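Local coordinates for glycine betaine, L-proline ABC transporter, glycine/betaine/L-proline-binding protein (ProX) (Borrelia burgdorferi, PDB 3TMG), which binds glycine betaine and probably delivers it, as the substrate-binding component, to an ABC-type transporter, at residues I128-D131 with A132-T136; Q142-Y146 with Y147-K151. All coordinates share one frame; numbering follows the deposited sequence.

Contact 1: residues I128-D131 with A132-T136. With BET (trimethyl glycine), chain E.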
# COMPACT_ATOMS: atom_id res chain seq x y z
N ILE A 128 7.26 11.23 12.42
CA ILE A 128 6.00 10.59 12.75
C ILE A 128 5.69 9.52 11.70
O ILE A 128 5.27 9.85 10.59
CB ILE A 128 4.87 11.65 12.87
CG1 ILE A 128 5.22 12.73 13.91
CG2 ILE A 128 3.52 10.99 13.16
CD1 ILE A 128 5.57 12.17 15.30
N GLY A 129 5.90 8.25 12.05
CA GLY A 129 5.82 7.13 11.06
C GLY A 129 4.50 6.38 11.09
O GLY A 129 3.53 6.85 11.67
N ILE A 130 4.48 5.21 10.47
CA ILE A 130 3.25 4.39 10.37
C ILE A 130 3.44 3.09 11.20
O ILE A 130 4.21 3.11 12.17
CB ILE A 130 2.84 4.14 8.90
CG1 ILE A 130 3.95 3.38 8.13
CG2 ILE A 130 2.52 5.45 8.17
CD1 ILE A 130 3.52 2.87 6.76
N ASP A 131 2.75 2.00 10.86
CA ASP A 131 2.82 0.75 11.60
C ASP A 131 4.24 0.16 11.67
O ASP A 131 4.94 0.08 10.63
CB ASP A 131 1.76 -0.29 11.11
CG ASP A 131 1.68 -0.44 9.53
OD1 ASP A 131 1.50 0.56 8.84
OD2 ASP A 131 1.76 -1.57 9.01
N ALA A 132 4.66 -0.24 12.88
CA ALA A 132 5.91 -0.99 13.05
C ALA A 132 5.91 -2.15 12.04
O ALA A 132 4.91 -2.82 11.84
CB ALA A 132 6.07 -1.51 14.48
N GLY A 133 7.02 -2.37 11.36
CA GLY A 133 7.09 -3.56 10.53
C GLY A 133 6.60 -3.37 9.10
O GLY A 133 6.88 -4.21 8.25
N ALA A 134 5.90 -2.26 8.81
CA ALA A 134 5.54 -1.95 7.44
C ALA A 134 6.83 -1.80 6.65
O ALA A 134 7.80 -1.26 7.15
CB ALA A 134 4.71 -0.64 7.36
N GLY A 135 6.84 -2.23 5.39
CA GLY A 135 8.05 -2.08 4.59
C GLY A 135 8.55 -0.64 4.59
O GLY A 135 9.73 -0.38 4.83
N THR A 136 7.64 0.29 4.34
CA THR A 136 8.03 1.69 4.31
C THR A 136 8.66 2.14 5.65
O THR A 136 9.61 2.92 5.68
CB THR A 136 6.85 2.60 3.91
OG1 THR A 136 6.55 2.36 2.53
CG2 THR A 136 7.27 4.08 4.05
N BET E . 2.67 1.34 2.05
CA BET E . 3.04 -0.06 1.75
C BET E . 4.51 -0.25 2.15
O BET E . 4.92 -0.39 3.33
OXT BET E . 5.29 -0.22 1.22
C1 BET E . 1.32 1.66 1.56
C2 BET E . 3.59 2.26 1.40
C3 BET E . 2.73 1.55 3.51
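D131 and A134 close a type II beta turn, evidenced by the hydrogen bond from A134 N to D131 O (3.1 Å, 163° at the hydrogen), whose donor stands above the carbonyl plane. The turn joins the end of strand 126-128 to helix 135-146 in the periplasmic-binding-protein fold, and A134 is the N-cap residue of that helix. At the third turn position, G133 has a phi of 89° and a psi near zero, backbone angles at which a CB would collide with the carbonyl oxygen of A132, so that glycine suits the position. G133 O is in turn hydrogen-bonded by Y80 OH.

I130 carries the apolar part of the contact. Its CG1 takes the crowded position between the backbone N and carbonyl carbon (chi1 61°), and an extended second torsion carries CD1 onward to A134 CB at 3.8 Å. The same methyl meets BET C3 at 3.6 Å, so one side-chain tip packs against both the capping residue and the trimethylammonium group; W182 touches I130 as well. The carboxylate end of the ligand meets the start of the helix. T136 N donates to BET O over 3.0 Å in a nearly straight bond. A helix N-terminus aimed at a carboxylate is probably favourable electrostatically. T136 OG1, beside its own backbone N, is hydrogen-bonded to Q100 OE1 and also lies 3.2 Å from BET OXT.

Contact 2: residues Q142-Y146 with Y147-K151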
# COMPACT_ATOMS: atom_id res chain seq x y z
N GLN A 142 16.07 2.56 7.96
CA GLN A 142 17.36 2.33 7.30
C GLN A 142 17.92 3.64 6.69
O GLN A 142 19.13 3.90 6.78
CB GLN A 142 17.23 1.21 6.25
CG GLN A 142 16.93 -0.16 6.90
CD GLN A 142 16.58 -1.27 5.91
OE1 GLN A 142 16.10 -1.02 4.81
NE2 GLN A 142 16.80 -2.51 6.32
N ALA A 143 17.04 4.46 6.09
CA ALA A 143 17.43 5.79 5.56
C ALA A 143 17.92 6.77 6.66
O ALA A 143 18.94 7.47 6.49
CB ALA A 143 16.27 6.41 4.77
N LEU A 144 17.21 6.80 7.79
CA LEU A 144 17.64 7.63 8.93
C LEU A 144 19.02 7.23 9.37
O LEU A 144 19.86 8.09 9.59
CB LEU A 144 16.68 7.57 10.11
CG LEU A 144 15.37 8.32 9.87
CD1 LEU A 144 14.36 8.00 10.98
CD2 LEU A 144 15.57 9.84 9.72
N ASN A 145 19.28 5.93 9.44
CA ASN A 145 20.63 5.46 9.79
C ASN A 145 21.67 5.86 8.76
O ASN A 145 22.73 6.35 9.10
CB ASN A 145 20.65 3.95 9.95
CG ASN A 145 19.84 3.48 11.13
OD1 ASN A 145 19.93 4.05 12.23
ND2 ASN A 145 19.07 2.42 10.94
N TYR A 146 21.37 5.59 7.51
CA TYR A 146 22.28 5.83 6.41
C TYR A 146 22.72 7.29 6.32
O TYR A 146 23.91 7.60 6.08
CB TYR A 146 21.57 5.46 5.08
CG TYR A 146 22.48 5.62 3.88
CD1 TYR A 146 23.37 4.60 3.52
CD2 TYR A 146 22.47 6.78 3.14
CE1 TYR A 146 24.25 4.77 2.45
CE2 TYR A 146 23.32 6.95 2.06
CZ TYR A 146 24.20 5.95 1.71
OH TYR A 146 25.04 6.15 0.63
N TYR A 147 21.76 8.19 6.45
CA TYR A 147 22.02 9.60 6.28
C TYR A 147 22.52 10.26 7.56
O TYR A 147 22.73 11.47 7.60
CB TYR A 147 20.77 10.33 5.74
CG TYR A 147 20.53 10.04 4.27
CD1 TYR A 147 21.42 10.52 3.29
CD2 TYR A 147 19.43 9.31 3.84
CE1 TYR A 147 21.23 10.26 1.93
CE2 TYR A 147 19.22 9.05 2.49
CZ TYR A 147 20.12 9.55 1.53
OH TYR A 147 19.90 9.32 0.17
N GLY A 148 22.71 9.43 8.60
CA GLY A 148 23.31 9.89 9.87
C GLY A 148 22.36 10.75 10.70
O GLY A 148 22.81 11.65 11.41
N LEU A 149 21.07 10.46 10.63
CA LEU A 149 20.02 11.27 11.24
C LEU A 149 19.37 10.59 12.45
O LEU A 149 18.60 11.21 13.18
CB LEU A 149 18.93 11.58 10.19
CG LEU A 149 19.37 12.44 8.99
CD1 LEU A 149 18.29 12.47 7.91
CD2 LEU A 149 19.72 13.84 9.42
N SER A 150 19.70 9.33 12.67
CA SER A 150 18.95 8.51 13.61
C SER A 150 19.11 8.93 15.08
O SER A 150 18.22 8.65 15.87
CB SER A 150 19.33 7.05 13.46
OG SER A 150 20.67 6.91 13.92
N LYS A 151 20.22 9.58 15.44
CA LYS A 151 20.38 10.10 16.79
C LYS A 151 19.59 11.40 17.04
O LYS A 151 19.30 11.73 18.18
CB LYS A 151 21.88 10.28 17.14
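L149 folds back on L144 past the helix end: L149 N donates to L144 O (2.9 Å), while one step inside it G148 N reaches N145 O (3.1 Å). These two nested bonds, with a phi of 73° at G148, define a Schellman motif closing helix 135-146. Positive phi favours the glycine found there.

Y147, the last residue before the reversal, can be traced outward. Its backbone N still makes the helical bond to A143 O, and CB and CG of Y147 lie 3.5 and 3.7 Å from A143 O. With chi1 at -75°, CG sits beside the backbone N, and CD2 comes within 3.3 Å of A143 O. All six ring atoms, CG to CZ, lie 3.9 to 4.0 Å from Y146 CD2, which stands over the ring centre. At the tip, OH is hydrogen-bonded to D198 OD1 and D200 N. The two rings form a T-shaped pair, the edge of Y146 toward the face of Y147, with planes at 86°. Beyond the glycine, L149 returns to the helix, its CB 3.8 Å from L144 CD2, the two side chains crossing at about a right angle.

Chemically, the carbonyls of A143, L144 and N145 all receive backbone donors as the helix stops. Since Y146 OH bonds D200 OD2, both rings are held at their hydroxyl ends by the 198-200 region as well as by each other.

In the fold
Contacts 1 and 2 bracket helix 135-146: the turn of 128-136 leads into its N-terminus, and the Schellman reversal of 142-151 leads out toward strand 154-156, which pairs in parallel with strand 126-128. Their centres are 15 Å apart and their nearest atoms about 6 Å, so they do not touch and are related through the helix. Only contact 1 holds residues of the betaine pocket, namely I130, G135 and T136. In contact 2, the side chain of A143 lies about 9 Å from that of T136 and about 13 Å from the bound betaine, which places this helix end outside direct ligand contact.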